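PDB 3TFW: putative O-methyltransferase from Klebsiella pneumoniae subsp. pneumoniae, which probably transfers a methyl group from S-adenosylmethionine to an oxygen atom of a substrate. Local coordinates for residues A22-D27 with V47-G52; H38-P43 with A101-E106; W155-S160 with G198-L203. All blocks are in the same frame, centred on the assembly; numbering follows the deposited sequence.

The three contacts lie at the periphery of one Rossmann-like methyltransferase domain, their centres about 16 or 17 Å from the centre of the chain. Interactions 1 and 2 are neighbours, their centres about 20 Å apart, and they interlock along the sequence: helix 28-39 begins just after 22-27 and ends within 38-43, and the chain then runs on to 47-52. Interaction 3 lies on the opposite side of the chain's centre, its centre about 30 Å from that of interaction 1 and about 32 Å from that of interaction 2. Interactions 1 and 2 join the N-terminal helical region to helices 49-62 and 98-110; interaction 3 joins the end of helix 149-158 to the turn before strand 203-211.

Interaction 1: A22-D27 with V47-G52; sequences ALIPGD and VAANQG
Ile24 lays the end of its side chain against the first turn of helix 49-62, meeting Ala49 and Asn50. The contact is entirely van der Waals. CD1 of Ile24 comes within 3.6 Å of CA of Asn50 and 3.7 Å of the backbone O of Ala49, while the CB methyl of Ala49 stands farther off, 4.4 Å from the same CD1. CG1 lies anti to the carbonyl carbon (chi1 -54°) and CD1 extends from it (chi2 167°), which sends one slender methyl to the helix backbone. The small side chain of Ala49 suits this place, because it lets the isoleucine approach the main chain.

The polar bonds serve the helix start and the dimer. Ala48 is the N-cap residue, and its N-H is bound by OE1 of Gln51 at 3.1 Å, the donor standing above the amide's carbonyl plane. Asn50 turns its amide away from Ile24 and donates through ND2 to the backbone O of Ala207 of the second subunit.

Ile24 also touches Trp80 of its own chain and Ala205 of the second subunit. The linker between helices 8-23 and 28-39 here packs on the N-terminal turn of helix 49-62, at the dimer interface of this Rossmann-like methyltransferase fold.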
# COMPACT_ATOMS: atom_id res chain seq x y z
N ALA A 22 14.61 -4.78 10.54
CA ALA A 22 13.84 -5.88 11.09
C ALA A 22 13.20 -6.78 10.03
O ALA A 22 13.17 -8.00 10.19
CB ALA A 22 12.77 -5.36 12.05
N LEU A 23 12.71 -6.17 8.95
CA LEU A 23 11.88 -6.90 7.98
C LEU A 23 12.54 -7.29 6.66
O LEU A 23 12.22 -8.35 6.08
CB LEU A 23 10.60 -6.09 7.70
CG LEU A 23 9.66 -5.88 8.90
CD1 LEU A 23 8.55 -4.90 8.53
CD2 LEU A 23 9.09 -7.20 9.38
N ILE A 24 13.43 -6.44 6.16
CA ILE A 24 13.98 -6.63 4.82
C ILE A 24 15.43 -7.13 4.84
O ILE A 24 16.30 -6.47 5.42
CB ILE A 24 13.86 -5.33 3.99
CG1 ILE A 24 12.39 -4.85 4.00
CG2 ILE A 24 14.39 -5.56 2.57
CD1 ILE A 24 12.19 -3.42 3.49
N PRO A 25 15.70 -8.28 4.20
CA PRO A 25 17.07 -8.81 4.26
C PRO A 25 18.06 -7.96 3.47
O PRO A 25 17.69 -7.31 2.50
CB PRO A 25 16.92 -10.21 3.65
CG PRO A 25 15.75 -10.10 2.73
CD PRO A 25 14.82 -9.10 3.35
N GLY A 26 19.32 -7.97 3.91
CA GLY A 26 20.38 -7.27 3.20
C GLY A 26 20.52 -7.81 1.79
O GLY A 26 20.33 -9.00 1.53
N ASP A 27 20.85 -6.94 0.85
CA ASP A 27 20.98 -7.36 -0.52
C ASP A 27 22.18 -6.69 -1.17
O ASP A 27 22.16 -5.49 -1.43
CB ASP A 27 19.68 -7.06 -1.29
CG ASP A 27 19.58 -7.84 -2.58
OD1 ASP A 27 20.53 -7.78 -3.39
OD2 ASP A 27 18.56 -8.53 -2.80
N VAL A 47 13.64 5.04 -4.71
CA VAL A 47 12.75 4.71 -3.59
C VAL A 47 13.54 4.12 -2.42
O VAL A 47 14.62 3.55 -2.61
CB VAL A 47 11.59 3.77 -3.99
CG1 VAL A 47 10.70 4.45 -5.04
CG2 VAL A 47 12.09 2.42 -4.47
N ALA A 48 13.00 4.27 -1.20
CA ALA A 48 13.57 3.62 -0.02
C ALA A 48 13.32 2.11 -0.11
O ALA A 48 12.41 1.68 -0.83
CB ALA A 48 12.94 4.20 1.25
N ALA A 49 14.10 1.30 0.60
CA ALA A 49 14.00 -0.16 0.50
C ALA A 49 12.61 -0.70 0.83
O ALA A 49 12.17 -1.67 0.23
CB ALA A 49 15.06 -0.85 1.36
N ASN A 50 11.93 -0.07 1.78
CA ASN A 50 10.58 -0.53 2.16
C ASN A 50 9.56 -0.24 1.06
O ASN A 50 8.60 -0.99 0.89
CB ASN A 50 10.14 0.04 3.52
CG ASN A 50 10.08 1.56 3.55
OD1 ASN A 50 10.85 2.23 2.87
ND2 ASN A 50 9.18 2.11 4.36
N GLN A 51 9.78 0.86 0.33
CA GLN A 51 8.92 1.19 -0.82
C GLN A 51 9.18 0.20 -1.96
O GLN A 51 8.24 -0.27 -2.59
CB GLN A 51 9.13 2.63 -1.27
CG GLN A 51 8.86 3.66 -0.16
CD GLN A 51 9.24 5.08 -0.57
OE1 GLN A 51 10.13 5.29 -1.40
NE2 GLN A 51 8.56 6.07 0.02
N GLY A 52 10.45 -0.11 -2.22
CA GLY A 52 10.79 -1.15 -3.20
C GLY A 52 10.13 -2.49 -2.90
O GLY A 52 9.56 -3.13 -3.79

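Interaction 2: H38-P43 with A101-E106; sequences HRAGLP and AQVARE
Ala40 and Val103 bring the two backbones to their nearest approach, 7.2 Å between CA atoms, where the chain leaving helix 28-39 passes beside a turn within helix 98-110. No hydrogen bond joins the two segments, and the contact rests on three apolar side chains.

Val103 is the residue they share, and its two methyls divide the work. CG2 meets the CB of Ala40 at 3.5 Å, closer than usual for two carbons, so the fit is tight here and a side chain as small as alanine suits the place. CG1 meets CD1 of Leu42 at 4.1 Å, the two side chains reaching toward each other tip to tip. The valine's first torsion explains the split: with CG1 anti to the backbone N (chi1 174°) and CG2 anti to the carbonyl carbon, both methyls extend forward from the helix, one for each partner. A beta-branched residue is well matched to this double task.

Between the two partners the chain turns through a Schellman motif. Gly41 takes up positive phi (74°), a conformation glycine adopts with little cost, and its N-H is bonded to the O of His38 at 2.8 Å. The turn ends helix 28-39 and redirects the chain, allowing Ala40 and Leu42 to face the same valine. In the Rossmann-like fold, helix 98-110 is the crossover between the parallel strands 90-95 and 117-121, and this contact sets the end of an N-terminal helix against it. A different flank of helix 98-110 meets the sheet, Ala104 touching Leu119 of strand 117-121.

Leu42 also packs on His99 and His100, about one turn earlier in helix 98-110. The carbonyl of Ala40 accepts a hydrogen bond from NE2 of His99.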
# COMPACT_ATOMS: atom_id res chain seq x y z
N HIS A 38 24.79 6.72 -7.44
CA HIS A 38 25.45 7.85 -6.78
C HIS A 38 26.76 8.19 -7.48
O HIS A 38 27.02 9.35 -7.79
CB HIS A 38 25.70 7.55 -5.30
CG HIS A 38 24.46 7.53 -4.48
ND1 HIS A 38 24.38 6.87 -3.27
CD2 HIS A 38 23.23 8.06 -4.69
CE1 HIS A 38 23.16 7.01 -2.77
NE2 HIS A 38 22.44 7.73 -3.62
N ARG A 39 27.58 7.17 -7.74
CA ARG A 39 28.83 7.34 -8.48
C ARG A 39 28.61 8.03 -9.83
O ARG A 39 29.39 8.92 -10.22
CB ARG A 39 29.53 5.98 -8.64
CG ARG A 39 30.87 6.03 -9.37
CD ARG A 39 31.60 4.70 -9.25
NE ARG A 39 31.63 4.23 -7.87
CZ ARG A 39 31.01 3.14 -7.42
NH1 ARG A 39 30.32 2.36 -8.24
NH2 ARG A 39 31.09 2.83 -6.12
N ALA A 40 27.55 7.65 -10.54
CA ALA A 40 27.22 8.30 -11.81
C ALA A 40 26.64 9.71 -11.65
O ALA A 40 26.38 10.38 -12.64
CB ALA A 40 26.27 7.42 -12.64
N GLY A 41 26.43 10.15 -10.42
CA GLY A 41 25.93 11.51 -10.18
C GLY A 41 24.46 11.72 -10.51
O GLY A 41 24.03 12.85 -10.78
N LEU A 42 23.68 10.64 -10.50
CA LEU A 42 22.25 10.73 -10.78
C LEU A 42 21.53 11.51 -9.67
O LEU A 42 21.97 11.47 -8.52
CB LEU A 42 21.63 9.33 -10.87
CG LEU A 42 22.08 8.35 -11.95
CD1 LEU A 42 21.08 7.21 -12.06
CD2 LEU A 42 22.25 9.04 -13.29
N PRO A 43 20.42 12.20 -10.01
CA PRO A 43 19.59 12.70 -8.91
C PRO A 43 19.16 11.54 -8.02
O PRO A 43 18.84 10.45 -8.53
CB PRO A 43 18.37 13.31 -9.62
CG PRO A 43 18.78 13.51 -11.04
CD PRO A 43 19.83 12.47 -11.33
N ALA A 101 19.88 6.13 -18.88
CA ALA A 101 19.67 4.85 -19.58
C ALA A 101 20.93 3.99 -19.55
O ALA A 101 20.85 2.79 -19.31
CB ALA A 101 19.21 5.06 -21.01
N GLN A 102 22.09 4.62 -19.75
CA GLN A 102 23.38 3.93 -19.69
C GLN A 102 23.62 3.28 -18.33
O GLN A 102 23.99 2.11 -18.23
CB GLN A 102 24.51 4.90 -20.03
CG GLN A 102 25.91 4.29 -19.97
CD GLN A 102 27.02 5.32 -20.10
OE1 GLN A 102 26.87 6.49 -19.71
NE2 GLN A 102 28.16 4.88 -20.63
N VAL A 103 23.42 4.06 -17.27
CA VAL A 103 23.59 3.56 -15.91
C VAL A 103 22.59 2.43 -15.61
O VAL A 103 22.95 1.39 -15.05
CB VAL A 103 23.43 4.71 -14.89
CG1 VAL A 103 23.46 4.20 -13.45
CG2 VAL A 103 24.53 5.75 -15.12
N ALA A 104 21.33 2.65 -15.97
CA ALA A 104 20.29 1.64 -15.78
C ALA A 104 20.62 0.31 -16.48
O ALA A 104 20.42 -0.77 -15.89
CB ALA A 104 18.95 2.19 -16.26
N ARG A 105 21.15 0.38 -17.70
CA ARG A 105 21.51 -0.82 -18.48
C ARG A 105 22.52 -1.66 -17.71
O ARG A 105 22.39 -2.89 -17.59
CB ARG A 105 22.08 -0.46 -19.86
CG ARG A 105 21.09 0.16 -20.83
CD ARG A 105 21.63 0.22 -22.26
NE ARG A 105 22.96 0.83 -22.38
CZ ARG A 105 23.18 2.08 -22.78
NH1 ARG A 105 22.16 2.87 -23.10
NH2 ARG A 105 24.42 2.55 -22.84
N GLU A 106 23.52 -0.99 -17.15
CA GLU A 106 24.54 -1.65 -16.35
C GLU A 106 23.97 -2.30 -15.09
O GLU A 106 24.36 -3.41 -14.73
CB GLU A 106 25.67 -0.68 -16.02
CG GLU A 106 26.48 -0.32 -17.26
CD GLU A 106 27.45 0.83 -17.06
OE1 GLU A 106 27.51 1.40 -15.94
OE2 GLU A 106 28.17 1.16 -18.03

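Interaction 3: W155-S160 with G198-L203; sequences WALRYS and GAEPRL
Leu157 and Arg202 both set CG anti to their carbonyl carbons, and the arginine chain then bends at chi3 (64°), which brings its guanidinium over the leucine at the end of helix 149-158. CD2 of Leu157 lies over the centre of one guanidinium face, 4.1 Å above the plane, while NH2 of Arg202 donates to the backbone O of Leu157 at 3.0 Å. That bond is weak, its N-H...O angle being only 132°. Arginine suits the place because its flat face packs on a methyl while its rim still offers N-H groups to a carbonyl at a helix end.

The two methyls of Leu157 have different neighbours. CD2 also meets CD2 of Leu203 tip to tip at 3.8 Å, and CD1 rests on CG of Glu200 at 4.0 Å. This branched, buried side chain thus occupies the space between three residues of the facing turn. The bend of Glu200 at chi2 (57°) turns its carboxylate to the main chain two residues on, where OE2 accepts the backbone N-H of Arg202 through its anti lone pair at 3.1 Å.

Glu200 to Leu203 form a type I beta turn, closed by the N-H of Leu203 and the O of Glu200. Leu203 continues inward onto Ile166, Ala222 and Val224. This turn leads from helix 185-199 into strand 203-211 and packs against the end of helix 149-158 in the Rossmann-like methyltransferase fold.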
# COMPACT_ATOMS: atom_id res chain seq x y z
N TRP A 155 -2.44 6.96 -21.59
CA TRP A 155 -1.77 5.79 -22.17
C TRP A 155 -1.85 4.56 -21.26
O TRP A 155 -2.02 3.43 -21.75
CB TRP A 155 -0.31 6.13 -22.52
CG TRP A 155 -0.21 6.92 -23.78
CD1 TRP A 155 0.18 8.23 -23.90
CD2 TRP A 155 -0.52 6.46 -25.09
NE1 TRP A 155 0.14 8.60 -25.23
CE2 TRP A 155 -0.29 7.54 -25.98
CE3 TRP A 155 -0.96 5.24 -25.61
CZ2 TRP A 155 -0.49 7.44 -27.36
CZ3 TRP A 155 -1.17 5.13 -26.99
CH2 TRP A 155 -0.93 6.23 -27.85
N ALA A 156 -1.73 4.77 -19.95
CA ALA A 156 -1.86 3.67 -18.97
C ALA A 156 -3.23 3.02 -19.13
O ALA A 156 -3.34 1.79 -19.18
CB ALA A 156 -1.67 4.19 -17.51
N LEU A 157 -4.26 3.85 -19.26
CA LEU A 157 -5.63 3.33 -19.39
C LEU A 157 -5.81 2.57 -20.69
O LEU A 157 -6.47 1.53 -20.72
CB LEU A 157 -6.65 4.46 -19.24
CG LEU A 157 -7.01 4.82 -17.80
CD1 LEU A 157 -7.58 6.25 -17.71
CD2 LEU A 157 -7.96 3.79 -17.16
N ARG A 158 -5.21 3.09 -21.76
CA ARG A 158 -5.25 2.43 -23.05
C ARG A 158 -4.65 1.03 -22.98
O ARG A 158 -5.18 0.10 -23.58
CB ARG A 158 -4.55 3.29 -24.11
CG ARG A 158 -4.12 2.55 -25.40
CD ARG A 158 -5.32 2.10 -26.25
NE ARG A 158 -4.88 1.46 -27.49
CZ ARG A 158 -4.54 0.17 -27.61
NH1 ARG A 158 -4.58 -0.65 -26.57
NH2 ARG A 158 -4.14 -0.30 -28.79
N TYR A 159 -3.56 0.87 -22.23
CA TYR A 159 -2.89 -0.42 -22.12
C TYR A 159 -3.14 -1.13 -20.79
O TYR A 159 -2.23 -1.72 -20.21
CB TYR A 159 -1.39 -0.28 -22.45
CG TYR A 159 -1.17 0.09 -23.91
CD1 TYR A 159 -1.37 -0.85 -24.93
CD2 TYR A 159 -0.79 1.37 -24.28
CE1 TYR A 159 -1.18 -0.52 -26.27
CE2 TYR A 159 -0.60 1.72 -25.62
CZ TYR A 159 -0.80 0.76 -26.60
OH TYR A 159 -0.62 1.09 -27.93
N SER A 160 -4.40 -1.09 -20.35
CA SER A 160 -4.85 -1.74 -19.12
C SER A 160 -5.90 -2.80 -19.42
O SER A 160 -6.49 -2.81 -20.51
CB SER A 160 -5.48 -0.70 -18.18
OG SER A 160 -4.48 0.12 -17.61
N GLY A 198 -9.79 10.77 -10.47
CA GLY A 198 -11.02 10.81 -9.68
C GLY A 198 -12.30 10.84 -10.49
O GLY A 198 -13.35 10.35 -10.04
N ALA A 199 -12.22 11.38 -11.71
CA ALA A 199 -13.39 11.54 -12.58
C ALA A 199 -13.57 10.39 -13.57
O ALA A 199 -14.54 10.36 -14.32
CB ALA A 199 -13.30 12.85 -13.32
N GLU A 200 -12.62 9.45 -13.55
CA GLU A 200 -12.63 8.29 -14.45
C GLU A 200 -13.37 7.10 -13.83
O GLU A 200 -12.85 6.48 -12.89
CB GLU A 200 -11.19 7.90 -14.82
CG GLU A 200 -11.06 6.67 -15.71
CD GLU A 200 -11.84 6.82 -17.00
OE1 GLU A 200 -11.45 7.67 -17.83
OE2 GLU A 200 -12.83 6.09 -17.18
N PRO A 201 -14.57 6.75 -14.35
CA PRO A 201 -15.31 5.61 -13.80
C PRO A 201 -14.60 4.26 -13.95
O PRO A 201 -14.87 3.34 -13.19
CB PRO A 201 -16.63 5.62 -14.58
CG PRO A 201 -16.36 6.41 -15.80
CD PRO A 201 -15.32 7.42 -15.42
N ARG A 202 -13.70 4.15 -14.93
CA ARG A 202 -12.92 2.93 -15.12
C ARG A 202 -11.85 2.74 -14.03
O ARG A 202 -11.16 1.72 -14.03
CB ARG A 202 -12.25 2.94 -16.50
CG ARG A 202 -13.23 2.72 -17.67
CD ARG A 202 -12.56 3.04 -18.99
NE ARG A 202 -11.45 2.13 -19.28
CZ ARG A 202 -10.45 2.41 -20.11
NH1 ARG A 202 -10.41 3.58 -20.72
NH2 ARG A 202 -9.49 1.53 -20.32
N LEU A 203 -11.70 3.71 -13.13
CA LEU A 203 -10.75 3.60 -12.02
C LEU A 203 -11.40 3.67 -10.63
O LEU A 203 -12.33 4.44 -10.41
CB LEU A 203 -9.67 4.69 -12.13
CG LEU A 203 -8.75 4.65 -13.35
CD1 LEU A 203 -7.89 5.90 -13.41
CD2 LEU A 203 -7.87 3.39 -13.35